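Local coordinates for protein pyrroline carboxylate reductase (Plasmodium falciparum, PDB 2RCY) that binds NADP and probably catalyses the NADPH-dependent reduction of pyrroline-5-carboxylate to proline, at residues N33-G38 with N47-N52; C59-C64 with S84-S89; I109-P114 with D158-T163; S179-G184 with L193-V198. One frame throughout, in Å; residues are numbered along the deposited sequence.

Interaction 1 of 4, residues N33-G38 with N47-N52; sequences NLFYYG and NYMSSN. With NAP (NADP nicotinamide-adenine-dinucleotide phosphate), chain G.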
# COMPACT_ATOMS: atom_id res chain seq x y z
N ASN A 33 -36.25 39.81 -21.35
CA ASN A 33 -36.41 38.60 -22.15
C ASN A 33 -35.73 37.36 -21.55
O ASN A 33 -35.64 36.31 -22.19
CB ASN A 33 -35.95 38.84 -23.59
CG ASN A 33 -36.88 39.75 -24.37
OD1 ASN A 33 -38.05 39.92 -24.01
ND2 ASN A 33 -36.37 40.33 -25.45
N LEU A 34 -35.25 37.50 -20.32
CA LEU A 34 -34.69 36.38 -19.57
C LEU A 34 -35.67 35.94 -18.48
O LEU A 34 -36.04 36.73 -17.61
CB LEU A 34 -33.33 36.73 -18.97
CG LEU A 34 -32.07 36.36 -19.76
CD1 LEU A 34 -31.96 37.12 -21.07
CD2 LEU A 34 -30.83 36.60 -18.91
N PHE A 35 -36.07 34.67 -18.54
CA PHE A 35 -37.08 34.12 -17.63
C PHE A 35 -36.59 32.86 -16.91
O PHE A 35 -35.64 32.21 -17.36
CB PHE A 35 -38.37 33.81 -18.39
CG PHE A 35 -38.94 34.99 -19.14
CD1 PHE A 35 -38.66 35.17 -20.49
CD2 PHE A 35 -39.76 35.91 -18.50
CE1 PHE A 35 -39.18 36.25 -21.19
CE2 PHE A 35 -40.29 37.00 -19.19
CZ PHE A 35 -40.00 37.17 -20.54
N TYR A 36 -37.24 32.53 -15.80
CA TYR A 36 -36.91 31.33 -15.03
C TYR A 36 -38.10 30.81 -14.22
O TYR A 36 -39.04 31.56 -13.93
CB TYR A 36 -35.72 31.58 -14.10
CG TYR A 36 -36.09 32.16 -12.74
CD1 TYR A 36 -36.32 33.52 -12.58
CD2 TYR A 36 -36.20 31.33 -11.62
CE1 TYR A 36 -36.66 34.05 -11.33
CE2 TYR A 36 -36.54 31.84 -10.38
CZ TYR A 36 -36.77 33.20 -10.24
OH TYR A 36 -37.10 33.71 -9.01
N TYR A 37 -38.06 29.52 -13.87
CA TYR A 37 -38.97 28.94 -12.88
C TYR A 37 -38.24 28.01 -11.92
O TYR A 37 -37.34 27.27 -12.31
CB TYR A 37 -40.15 28.21 -13.54
CG TYR A 37 -40.94 27.36 -12.55
CD1 TYR A 37 -41.86 27.95 -11.68
CD2 TYR A 37 -40.74 25.98 -12.47
CE1 TYR A 37 -42.57 27.18 -10.76
CE2 TYR A 37 -41.45 25.20 -11.56
CZ TYR A 37 -42.36 25.81 -10.71
OH TYR A 37 -43.06 25.04 -9.81
N GLY A 38 -38.66 28.06 -10.66
CA GLY A 38 -38.24 27.11 -9.63
C GLY A 38 -39.35 26.95 -8.61
O GLY A 38 -40.23 27.80 -8.52
N ASN A 47 -36.63 37.31 -14.71
CA ASN A 47 -38.06 37.41 -14.46
C ASN A 47 -38.69 36.05 -14.12
O ASN A 47 -38.57 35.10 -14.90
CB ASN A 47 -38.77 38.04 -15.66
CG ASN A 47 -38.26 39.44 -15.97
OD1 ASN A 47 -38.40 40.36 -15.18
ND2 ASN A 47 -37.65 39.59 -17.14
N TYR A 48 -39.34 35.98 -12.97
CA TYR A 48 -39.99 34.76 -12.51
C TYR A 48 -41.23 34.43 -13.34
O TYR A 48 -41.98 35.32 -13.74
CB TYR A 48 -40.36 34.87 -11.02
CG TYR A 48 -41.00 33.62 -10.44
CD1 TYR A 48 -40.22 32.56 -9.98
CD2 TYR A 48 -42.39 33.51 -10.34
CE1 TYR A 48 -40.80 31.42 -9.45
CE2 TYR A 48 -42.98 32.36 -9.81
CZ TYR A 48 -42.18 31.33 -9.36
OH TYR A 48 -42.76 30.19 -8.83
N MSE A 49 -41.42 33.14 -13.59
CA MSE A 49 -42.60 32.66 -14.30
C MSE A 49 -43.30 31.57 -13.48
O MSE A 49 -42.66 30.84 -12.72
CB MSE A 49 -42.24 32.16 -15.69
CG MSE A 49 -43.25 32.55 -16.75
SE MSE A 49 -42.41 33.11 -18.41
CE MSE A 49 -43.84 34.27 -19.07
N SER A 50 -44.62 31.47 -13.65
CA SER A 50 -45.48 30.63 -12.80
C SER A 50 -45.18 29.13 -12.85
O SER A 50 -45.29 28.45 -11.83
CB SER A 50 -46.95 30.89 -13.13
OG SER A 50 -47.80 30.26 -12.18
N SER A 51 -44.80 28.63 -14.02
CA SER A 51 -44.49 27.21 -14.20
C SER A 51 -43.53 26.97 -15.37
O SER A 51 -43.25 27.89 -16.15
CB SER A 51 -45.78 26.40 -14.41
OG SER A 51 -46.45 26.78 -15.60
N ASN A 52 -43.03 25.74 -15.49
CA ASN A 52 -42.19 25.33 -16.61
C ASN A 52 -42.96 25.30 -17.93
O ASN A 52 -42.39 25.59 -18.98
CB ASN A 52 -41.56 23.96 -16.35
CG ASN A 52 -40.49 24.00 -15.28
OD1 ASN A 52 -40.38 23.08 -14.46
ND2 ASN A 52 -39.68 25.05 -15.27
PA NAP G . -29.00 22.17 -7.96
O1A NAP G . -28.17 23.28 -7.37
O2A NAP G . -29.67 21.18 -7.04
O5B NAP G . -30.08 22.83 -8.95
C5B NAP G . -31.38 22.27 -9.15
C4B NAP G . -32.39 23.41 -9.07
O4B NAP G . -33.61 23.06 -9.73
C3B NAP G . -32.75 23.73 -7.62
O3B NAP G . -32.39 25.08 -7.33
C2B NAP G . -34.25 23.53 -7.51
O2B NAP G . -34.88 24.60 -6.80
C1B NAP G . -34.73 23.50 -8.96
N9A NAP G . -35.88 22.58 -9.18
C8A NAP G . -36.22 21.51 -8.46
N7A NAP G . -37.33 20.94 -8.98
C5A NAP G . -37.69 21.68 -10.06
C6A NAP G . -38.72 21.59 -10.98
N6A NAP G . -39.64 20.59 -10.90
N1A NAP G . -38.81 22.51 -11.97
C2A NAP G . -37.91 23.50 -12.07
N3A NAP G . -36.90 23.61 -11.19
C4A NAP G . -36.77 22.71 -10.18
O3 NAP G . -28.09 21.34 -9.01
PN NAP G . -27.09 22.08 -10.03
O1N NAP G . -25.68 21.89 -9.53
O2N NAP G . -27.60 23.47 -10.31
O5D NAP G . -27.23 21.20 -11.37
C5D NAP G . -28.38 21.26 -12.21
C4D NAP G . -28.04 20.60 -13.54
O4D NAP G . -26.92 21.25 -14.15
C3D NAP G . -27.67 19.13 -13.38
O3D NAP G . -28.44 18.37 -14.31
C2D NAP G . -26.19 19.05 -13.71
O2D NAP G . -25.87 17.86 -14.45
C1D NAP G . -25.94 20.29 -14.55
N1N NAP G . -24.58 20.82 -14.41
C2N NAP G . -24.16 21.32 -13.23
C3N NAP G . -22.87 21.83 -13.11
C7N NAP G . -22.41 22.39 -11.79
O7N NAP G . -23.20 22.35 -10.72
N7N NAP G . -21.28 22.93 -11.71
C4N NAP G . -22.02 21.82 -14.21
C5N NAP G . -22.48 21.30 -15.41
C6N NAP G . -23.77 20.81 -15.48
P2B NAP G . -34.94 24.64 -5.19
O1X NAP G . -36.00 25.67 -4.90
O2X NAP G . -35.30 23.23 -4.78
O3X NAP G . -33.55 25.06 -4.77
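F35 faces N47 and Y36 faces Y48 in a short parallel ladder, with CA atoms 4.7 Å apart in the first pair. Its rungs are N47 N to L34 O, Y36 N to N47 O and M49 N to Y36 O, the last at 2.9 Å. L34 O also receives a weak, bent bond from N47 ND2. On the face that carries F35 and N47, the phenyl ring rests its CD2 3.7 Å from N47 CB, while the selenium of selenomethionine M49 approaches the same ring obliquely, SE to CD2 3.9 Å, as a Met-aromatic contact. On the other face, Y48 turns its edge to the face of Y36 in an offset edge-to-face pair, planes 74° apart; Y36 reaches it with CG between its backbone N and carbonyl carbon (chi1 87°), and Y36 OH is bonded to K42 N. This is the outer edge of the parallel, Rossmann-type part of the sheet, strand 47-48 being outermost and strand 34-37 lying between it and strand 7-10. Past the ladder Y37 carries the link to the cofactor. With CG anti to its backbone N (chi1 168°), its ring lies alongside Y48 and receives S51 CA over one face, 3.9 Å from the ring centroid, a CH-pi contact. M49 O meets the ring edge, CD1 to O 3.2 Å. S51 is the N-cap of helix 52-58, its OG also hydrogen-bonded to E54, and N52, whose amide plane stands nearly perpendicular to the Y37 ring, lies beside the adenine. Y37 CD2 is 3.8 Å from C2A of NADP.

Interaction 2 of 4, residues C59-C64 with S84-S89; sequences CDIIVC and SKLLIS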
# COMPACT_ATOMS: atom_id res chain seq x y z
N CYS A 59 -41.26 31.32 -23.97
CA CYS A 59 -39.88 31.46 -24.43
C CYS A 59 -39.62 30.75 -25.76
O CYS A 59 -40.32 29.80 -26.12
CB CYS A 59 -38.91 30.96 -23.37
SG CYS A 59 -39.06 31.82 -21.80
N ASP A 60 -38.61 31.23 -26.48
CA ASP A 60 -38.21 30.66 -27.77
C ASP A 60 -37.13 29.60 -27.59
O ASP A 60 -37.11 28.59 -28.30
CB ASP A 60 -37.70 31.76 -28.71
CG ASP A 60 -38.70 32.89 -28.88
OD1 ASP A 60 -39.74 32.68 -29.54
OD2 ASP A 60 -38.44 33.99 -28.35
N ILE A 61 -36.23 29.84 -26.63
CA ILE A 61 -35.19 28.88 -26.27
C ILE A 61 -35.36 28.50 -24.80
O ILE A 61 -35.37 29.36 -23.92
CB ILE A 61 -33.77 29.42 -26.56
CG1 ILE A 61 -33.54 29.52 -28.08
CG2 ILE A 61 -32.70 28.53 -25.92
CD1 ILE A 61 -32.27 30.25 -28.49
N ILE A 62 -35.49 27.20 -24.54
CA ILE A 62 -35.72 26.68 -23.20
C ILE A 62 -34.49 25.91 -22.71
O ILE A 62 -33.97 25.04 -23.41
CB ILE A 62 -36.99 25.78 -23.13
CG1 ILE A 62 -38.24 26.55 -23.59
CG2 ILE A 62 -37.22 25.25 -21.73
CD1 ILE A 62 -38.57 26.40 -25.07
N VAL A 63 -34.04 26.24 -21.50
CA VAL A 63 -32.89 25.59 -20.89
C VAL A 63 -33.34 24.69 -19.74
O VAL A 63 -33.97 25.16 -18.78
CB VAL A 63 -31.83 26.61 -20.38
CG1 VAL A 63 -30.60 25.90 -19.83
CG2 VAL A 63 -31.42 27.56 -21.49
N CYS A 64 -33.01 23.41 -19.84
CA CYS A 64 -33.29 22.44 -18.78
C CYS A 64 -32.14 22.41 -17.79
O CYS A 64 -31.10 21.79 -18.04
CB CYS A 64 -33.54 21.05 -19.37
SG CYS A 64 -34.20 19.85 -18.20
N SER A 84 -41.75 23.76 -32.62
CA SER A 84 -40.93 24.74 -33.37
C SER A 84 -39.89 25.48 -32.53
O SER A 84 -39.21 26.39 -33.03
CB SER A 84 -41.82 25.73 -34.14
N LYS A 85 -39.74 25.08 -31.27
CA LYS A 85 -38.86 25.76 -30.32
C LYS A 85 -37.57 24.98 -30.05
O LYS A 85 -37.51 23.77 -30.26
CB LYS A 85 -39.60 26.05 -29.02
CG LYS A 85 -40.85 26.89 -29.21
CD LYS A 85 -41.45 27.33 -27.89
CE LYS A 85 -42.61 28.28 -28.13
NZ LYS A 85 -42.97 29.02 -26.89
N LEU A 86 -36.54 25.69 -29.59
CA LEU A 86 -35.25 25.08 -29.30
C LEU A 86 -35.10 24.72 -27.83
O LEU A 86 -35.21 25.59 -26.95
CB LEU A 86 -34.10 25.99 -29.75
CG LEU A 86 -32.67 25.46 -29.65
CD1 LEU A 86 -32.40 24.37 -30.69
CD2 LEU A 86 -31.67 26.59 -29.80
N LEU A 87 -34.86 23.44 -27.56
CA LEU A 87 -34.60 22.96 -26.22
C LEU A 87 -33.11 22.69 -26.03
O LEU A 87 -32.52 21.88 -26.75
CB LEU A 87 -35.40 21.68 -25.94
CG LEU A 87 -35.18 20.97 -24.60
CD1 LEU A 87 -35.84 21.73 -23.45
CD2 LEU A 87 -35.71 19.54 -24.67
N ILE A 88 -32.50 23.39 -25.07
CA ILE A 88 -31.11 23.13 -24.71
C ILE A 88 -31.04 22.49 -23.32
O ILE A 88 -31.63 23.00 -22.37
CB ILE A 88 -30.18 24.40 -24.87
CG1 ILE A 88 -29.91 25.11 -23.54
CG2 ILE A 88 -30.73 25.38 -25.91
CD1 ILE A 88 -28.56 24.79 -22.94
N SER A 89 -30.34 21.37 -23.23
CA SER A 89 -30.21 20.64 -21.97
C SER A 89 -28.79 20.71 -21.44
O SER A 89 -27.83 20.44 -22.17
CB SER A 89 -30.64 19.18 -22.15
OG SER A 89 -30.56 18.47 -20.92
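The ammonium of K85 is gripped by backbone carbonyls: NZ gives a 2.9 Å hydrogen bond to C59 O and another to A56 O, with a weak third to R57 O. The lysine thus ties the start of strand 86-89 to the end of helix 52-58. Its chain is fully extended beyond CG, all later torsions near 180°, which carries NZ across to C59 O, where it arrives tilted 32° from the carbonyl plane. Behind it the two strands run parallel, joined through helix 71-77 as a beta-alpha-beta crossover of the Rossmann fold. Four backbone bonds hold them, L86 N to D60 O, I62 N to L86 O, I88 N to I62 O and C64 N to I88 O; the third is 2.8 Å long. One face bears I61, V63, L86 and I88. There I61 and L86 lie side by side, CG1 to CD2 3.9 Å, and I61 CG2 meets I88 CG2 at 3.7 Å; Y140, I144, V141 and F145 of helix 135-146 cover this layer. The other face holds I62, C64, L87 and S89, packed more loosely across the strands, with I62 CG2 4.2 Å from L87 CD1. I88 has an unusual first torsion, chi1 100°, and it swings CG1 against both V63 methyls, the nearer being CG2 at 3.5 Å.

Interaction 3 of 4, residues I109-P114 with D158-T163; sequences IVWVMP and DMDIAT. With NAP (NADP nicotinamide-adenine-dinucleotide phosphate), chain G.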
# COMPACT_ATOMS: atom_id res chain seq x y z
N ILE A 109 -33.39 19.42 -30.29
CA ILE A 109 -32.68 19.12 -29.04
C ILE A 109 -31.17 19.30 -29.19
O ILE A 109 -30.53 18.69 -30.06
CB ILE A 109 -33.00 17.69 -28.52
CG1 ILE A 109 -34.51 17.51 -28.34
CG2 ILE A 109 -32.27 17.41 -27.21
CD1 ILE A 109 -34.99 16.08 -28.45
N VAL A 110 -30.61 20.15 -28.33
CA VAL A 110 -29.17 20.36 -28.26
C VAL A 110 -28.68 20.16 -26.82
O VAL A 110 -29.25 20.72 -25.88
CB VAL A 110 -28.75 21.75 -28.87
CG1 VAL A 110 -29.55 22.89 -28.25
CG2 VAL A 110 -27.26 21.99 -28.72
N TRP A 111 -27.64 19.35 -26.66
CA TRP A 111 -27.09 19.03 -25.35
C TRP A 111 -25.79 19.80 -25.09
O TRP A 111 -24.74 19.47 -25.65
CB TRP A 111 -26.89 17.52 -25.21
CG TRP A 111 -26.33 17.05 -23.89
CD1 TRP A 111 -26.47 17.66 -22.67
CD2 TRP A 111 -25.57 15.86 -23.65
NE1 TRP A 111 -25.83 16.93 -21.70
CE2 TRP A 111 -25.27 15.82 -22.28
CE3 TRP A 111 -25.11 14.83 -24.48
CZ2 TRP A 111 -24.53 14.78 -21.70
CZ3 TRP A 111 -24.37 13.80 -23.91
CH2 TRP A 111 -24.09 13.78 -22.53
N VAL A 112 -25.89 20.81 -24.24
CA VAL A 112 -24.76 21.68 -23.92
C VAL A 112 -24.21 21.36 -22.52
O VAL A 112 -24.98 21.19 -21.57
CB VAL A 112 -25.16 23.18 -23.98
CG1 VAL A 112 -23.95 24.09 -23.75
CG2 VAL A 112 -25.81 23.51 -25.32
N MSE A 113 -22.89 21.26 -22.42
CA MSE A 113 -22.24 21.03 -21.13
C MSE A 113 -21.41 22.24 -20.70
O MSE A 113 -20.33 22.48 -21.25
CB MSE A 113 -21.39 19.75 -21.18
CG MSE A 113 -20.79 19.32 -19.84
SE MSE A 113 -22.07 19.27 -18.36
CE MSE A 113 -23.44 18.11 -19.14
N PRO A 114 -21.93 23.02 -19.74
CA PRO A 114 -21.27 24.21 -19.22
C PRO A 114 -20.45 23.98 -17.95
O PRO A 114 -20.39 22.85 -17.45
CB PRO A 114 -22.46 25.12 -18.89
CG PRO A 114 -23.56 24.16 -18.50
CD PRO A 114 -23.23 22.80 -19.09
N ASP A 158 -18.21 11.85 -27.36
CA ASP A 158 -17.14 12.55 -26.66
C ASP A 158 -17.65 13.45 -25.53
O ASP A 158 -16.85 14.08 -24.83
CB ASP A 158 -16.29 13.37 -27.64
CG ASP A 158 -15.44 12.51 -28.55
OD1 ASP A 158 -15.33 11.29 -28.32
OD2 ASP A 158 -14.86 13.07 -29.51
N MSE A 159 -18.96 13.51 -25.36
CA MSE A 159 -19.59 14.39 -24.37
C MSE A 159 -19.30 13.99 -22.92
O MSE A 159 -19.23 14.85 -22.04
CB MSE A 159 -21.10 14.46 -24.59
CG MSE A 159 -21.54 15.33 -25.76
SE MSE A 159 -21.34 17.25 -25.46
CE MSE A 159 -22.51 17.48 -23.92
N ASP A 160 -19.14 12.69 -22.69
CA ASP A 160 -18.93 12.16 -21.35
C ASP A 160 -17.55 12.50 -20.78
O ASP A 160 -17.44 12.91 -19.62
CB ASP A 160 -19.18 10.65 -21.33
CG ASP A 160 -20.56 10.27 -21.84
OD1 ASP A 160 -21.56 10.61 -21.18
OD2 ASP A 160 -20.64 9.63 -22.91
N ILE A 161 -16.52 12.33 -21.60
CA ILE A 161 -15.15 12.71 -21.21
C ILE A 161 -14.99 14.24 -21.12
O ILE A 161 -14.29 14.75 -20.24
CB ILE A 161 -14.06 12.05 -22.12
CG1 ILE A 161 -12.64 12.50 -21.73
CG2 ILE A 161 -14.32 12.31 -23.60
CD1 ILE A 161 -12.20 12.05 -20.36
N ALA A 162 -15.65 14.95 -22.03
CA ALA A 162 -15.63 16.42 -22.03
C ALA A 162 -16.29 16.99 -20.78
O ALA A 162 -15.83 17.99 -20.24
CB ALA A 162 -16.28 16.95 -23.29
N THR A 163 -17.38 16.36 -20.34
CA THR A 163 -18.05 16.71 -19.09
C THR A 163 -17.10 16.53 -17.90
O THR A 163 -17.02 17.39 -17.03
CB THR A 163 -19.32 15.84 -18.87
OG1 THR A 163 -20.18 15.95 -20.01
CG2 THR A 163 -20.07 16.26 -17.62
PA NAP G . -29.00 22.17 -7.96
O1A NAP G . -28.17 23.28 -7.37
O2A NAP G . -29.67 21.18 -7.04
O5B NAP G . -30.08 22.83 -8.95
C5B NAP G . -31.38 22.27 -9.15
C4B NAP G . -32.39 23.41 -9.07
O4B NAP G . -33.61 23.06 -9.73
C3B NAP G . -32.75 23.73 -7.62
O3B NAP G . -32.39 25.08 -7.33
C2B NAP G . -34.25 23.53 -7.51
O2B NAP G . -34.88 24.60 -6.80
C1B NAP G . -34.73 23.50 -8.96
N9A NAP G . -35.88 22.58 -9.18
C8A NAP G . -36.22 21.51 -8.46
N7A NAP G . -37.33 20.94 -8.98
C5A NAP G . -37.69 21.68 -10.06
C6A NAP G . -38.72 21.59 -10.98
N6A NAP G . -39.64 20.59 -10.90
N1A NAP G . -38.81 22.51 -11.97
C2A NAP G . -37.91 23.50 -12.07
N3A NAP G . -36.90 23.61 -11.19
C4A NAP G . -36.77 22.71 -10.18
O3 NAP G . -28.09 21.34 -9.01
PN NAP G . -27.09 22.08 -10.03
O1N NAP G . -25.68 21.89 -9.53
O2N NAP G . -27.60 23.47 -10.31
O5D NAP G . -27.23 21.20 -11.37
C5D NAP G . -28.38 21.26 -12.21
C4D NAP G . -28.04 20.60 -13.54
O4D NAP G . -26.92 21.25 -14.15
C3D NAP G . -27.67 19.13 -13.38
O3D NAP G . -28.44 18.37 -14.31
C2D NAP G . -26.19 19.05 -13.71
O2D NAP G . -25.87 17.86 -14.45
C1D NAP G . -25.94 20.29 -14.55
N1N NAP G . -24.58 20.82 -14.41
C2N NAP G . -24.16 21.32 -13.23
C3N NAP G . -22.87 21.83 -13.11
C7N NAP G . -22.41 22.39 -11.79
O7N NAP G . -23.20 22.35 -10.72
N7N NAP G . -21.28 22.93 -11.71
C4N NAP G . -22.02 21.82 -14.21
C5N NAP G . -22.48 21.30 -15.41
C6N NAP G . -23.77 20.81 -15.48
P2B NAP G . -34.94 24.64 -5.19
O1X NAP G . -36.00 25.67 -4.90
O2X NAP G . -35.30 23.23 -4.78
O3X NAP G . -33.55 25.06 -4.77
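The CE methyl of selenomethionine M159 sits squarely over the indole of W111, 3.6 Å from the centroid of the six-membered ring and 18° off its normal. It is a CH-pi contact, and the selenium, 4.9 Å from that centroid, lies above the same face at a longer range, in Met-aromatic fashion. The pair joins strand 108-113 of the Rossmann sheet to helix 159-167, within the family's dimerisation range. The two segments run roughly the same way, 26° apart; no backbone hydrogen bond joins them, and side chains make most of the contact, with M159 CE also 3.5 Å from the backbone O of W111. The M159 chain, bent at both chi2 and chi3, folds back on itself and places the methyl over the indole while CB comes 3.4 Å from W111 CZ3 at the rim of the ring. The tryptophan is held from its other end: NE1 donates to C91 O, which probably helps to set the rotation of the ring. D160 OD1 stands at the indole edge near its plane, but its hydrogen-bond partner is S257 OG. Selenomethionine M113 carries the contact on toward the cofactor. Its CB touches M159 CE at 3.7 Å, and its chain crosses the T163 side chain at about a right angle, CG lying 3.4 Å from T163 OG1. I229 of the second subunit packs against the same threonine. M113 and P114 both lie beside the nicotinamide ring: P114 O is 3.3 Å from C5N of NADP, and M113 SE approaches that carbon at 3.6 Å.

Interaction 4 of 4, residues S179-G184 with L193-V198; sequences SLIDAG and LSKNLV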
# COMPACT_ATOMS: atom_id res chain seq x y z
N SER A 179 -5.41 22.92 -2.00
CA SER A 179 -4.29 22.14 -1.46
C SER A 179 -2.99 22.94 -1.43
O SER A 179 -2.20 22.81 -0.49
CB SER A 179 -4.09 20.86 -2.28
OG SER A 179 -5.32 20.18 -2.48
N LEU A 180 -2.76 23.75 -2.46
CA LEU A 180 -1.56 24.57 -2.55
C LEU A 180 -1.52 25.64 -1.46
O LEU A 180 -0.47 25.88 -0.85
CB LEU A 180 -1.44 25.21 -3.94
CG LEU A 180 -1.01 24.31 -5.10
CD1 LEU A 180 -1.42 24.94 -6.42
CD2 LEU A 180 0.49 24.03 -5.08
N ILE A 181 -2.67 26.28 -1.21
CA ILE A 181 -2.80 27.27 -0.14
C ILE A 181 -2.54 26.65 1.24
O ILE A 181 -1.78 27.21 2.04
CB ILE A 181 -4.19 27.98 -0.17
CG1 ILE A 181 -4.34 28.80 -1.46
CG2 ILE A 181 -4.39 28.86 1.06
CD1 ILE A 181 -5.77 29.23 -1.77
N ASP A 182 -3.13 25.49 1.49
CA ASP A 182 -2.95 24.76 2.75
C ASP A 182 -1.49 24.39 3.02
O ASP A 182 -1.04 24.45 4.16
CB ASP A 182 -3.82 23.50 2.78
CG ASP A 182 -5.25 23.79 3.18
OD1 ASP A 182 -5.50 24.85 3.80
OD2 ASP A 182 -6.13 22.96 2.89
N ALA A 183 -0.78 24.00 1.96
CA ALA A 183 0.64 23.71 2.05
C ALA A 183 1.43 24.95 2.47
O ALA A 183 2.39 24.85 3.25
CB ALA A 183 1.15 23.18 0.72
N GLY A 184 1.02 26.10 1.96
CA GLY A 184 1.62 27.39 2.32
C GLY A 184 1.29 27.83 3.73
O GLY A 184 2.18 28.28 4.46
N LEU A 193 -1.73 35.65 1.48
CA LEU A 193 -0.53 35.61 0.66
C LEU A 193 -0.42 34.31 -0.14
O LEU A 193 -0.11 34.34 -1.34
CB LEU A 193 0.73 35.82 1.51
CG LEU A 193 2.10 35.71 0.82
CD1 LEU A 193 2.36 36.91 -0.09
CD2 LEU A 193 3.19 35.58 1.86
N SER A 194 -0.69 33.19 0.52
CA SER A 194 -0.67 31.88 -0.13
C SER A 194 -1.59 31.86 -1.34
O SER A 194 -1.20 31.39 -2.41
CB SER A 194 -1.07 30.77 0.85
OG SER A 194 -0.08 30.60 1.85
N LYS A 195 -2.80 32.38 -1.17
CA LYS A 195 -3.79 32.49 -2.25
C LYS A 195 -3.27 33.34 -3.42
O LYS A 195 -3.38 32.93 -4.57
CB LYS A 195 -5.12 33.03 -1.72
CG LYS A 195 -6.24 33.09 -2.76
CD LYS A 195 -7.60 33.40 -2.14
CE LYS A 195 -7.74 34.87 -1.77
NZ LYS A 195 -9.09 35.16 -1.20
N ASN A 196 -2.70 34.50 -3.11
CA ASN A 196 -2.12 35.38 -4.13
C ASN A 196 -1.01 34.71 -4.92
O ASN A 196 -1.00 34.76 -6.16
CB ASN A 196 -1.58 36.67 -3.50
CG ASN A 196 -2.68 37.54 -2.91
OD1 ASN A 196 -3.80 37.59 -3.43
ND2 ASN A 196 -2.36 38.25 -1.83
N LEU A 197 -0.09 34.07 -4.21
CA LEU A 197 1.02 33.35 -4.82
C LEU A 197 0.57 32.15 -5.66
O LEU A 197 1.17 31.86 -6.69
CB LEU A 197 2.03 32.90 -3.76
CG LEU A 197 3.33 33.69 -3.58
CD1 LEU A 197 3.10 35.18 -3.39
CD2 LEU A 197 4.13 33.12 -2.43
N VAL A 198 -0.48 31.47 -5.21
CA VAL A 198 -1.03 30.32 -5.94
C VAL A 198 -1.72 30.76 -7.23
O VAL A 198 -1.41 30.25 -8.31
CB VAL A 198 -1.99 29.48 -5.04
CG1 VAL A 198 -2.83 28.50 -5.87
CG2 VAL A 198 -1.20 28.72 -3.99
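L180 and V198 make the tight end of this helix pair: V198 CG2 presses on L180 CB at 3.5 Å, and V198 CG1 faces L180 CD1 at 3.9 Å. The same CG2 also reaches I181 CG1, at 4.0 Å. Close fit continues where S194 faces the smooth backbone of G184; S194 OG is 3.6 Å from G184 C, but its hydrogen bond goes to S190 O in its own helix. The axes of segments 179-184 and 193-198 approach to 8.6 Å at 132°; they lie on the consecutive helices 169-186 and 191-211, which here cross obliquely, closer to antiparallel than parallel, within the dimerisation region of the family. I181 bridges to the looser side. With CG1 anti to its carbonyl carbon (chi1 -65°), it lays CG1 and CD1 along the K195 backbone, each 3.8 Å from K195 CA, while CG2 rests on S194 CB. K195 is partly exposed: its CB and CG run beside I181 CD1, and a bend at chi3 leads the amino end away from the contact. Elsewhere on the first helix, L180 also packs on V246 of the second subunit, and D182 forms salt bridges to R191 and to K243 of that subunit.

Overall arrangement
Interactions 1, 2 and 3 all draw on one sheet, and each pair of neighbours touches. Interaction 1 meets interaction 2 through F35 CD1 and C59 SG, 3.6 Å apart; interaction 2 meets interaction 3 by probable backbone hydrogen bonds, S89 O to V112 N and S89 N to V110 O. NADP bridges the gap between the outer two, whose centres lie about 24 Å apart: interaction 1 borders its adenine and interaction 3 its nicotinamide. Interaction 4 stands apart, its centre about 32 Å from that of interaction 3, in the helical region. Interactions 3 and 4 both touch the second subunit, which also supplies S225 to the NADP.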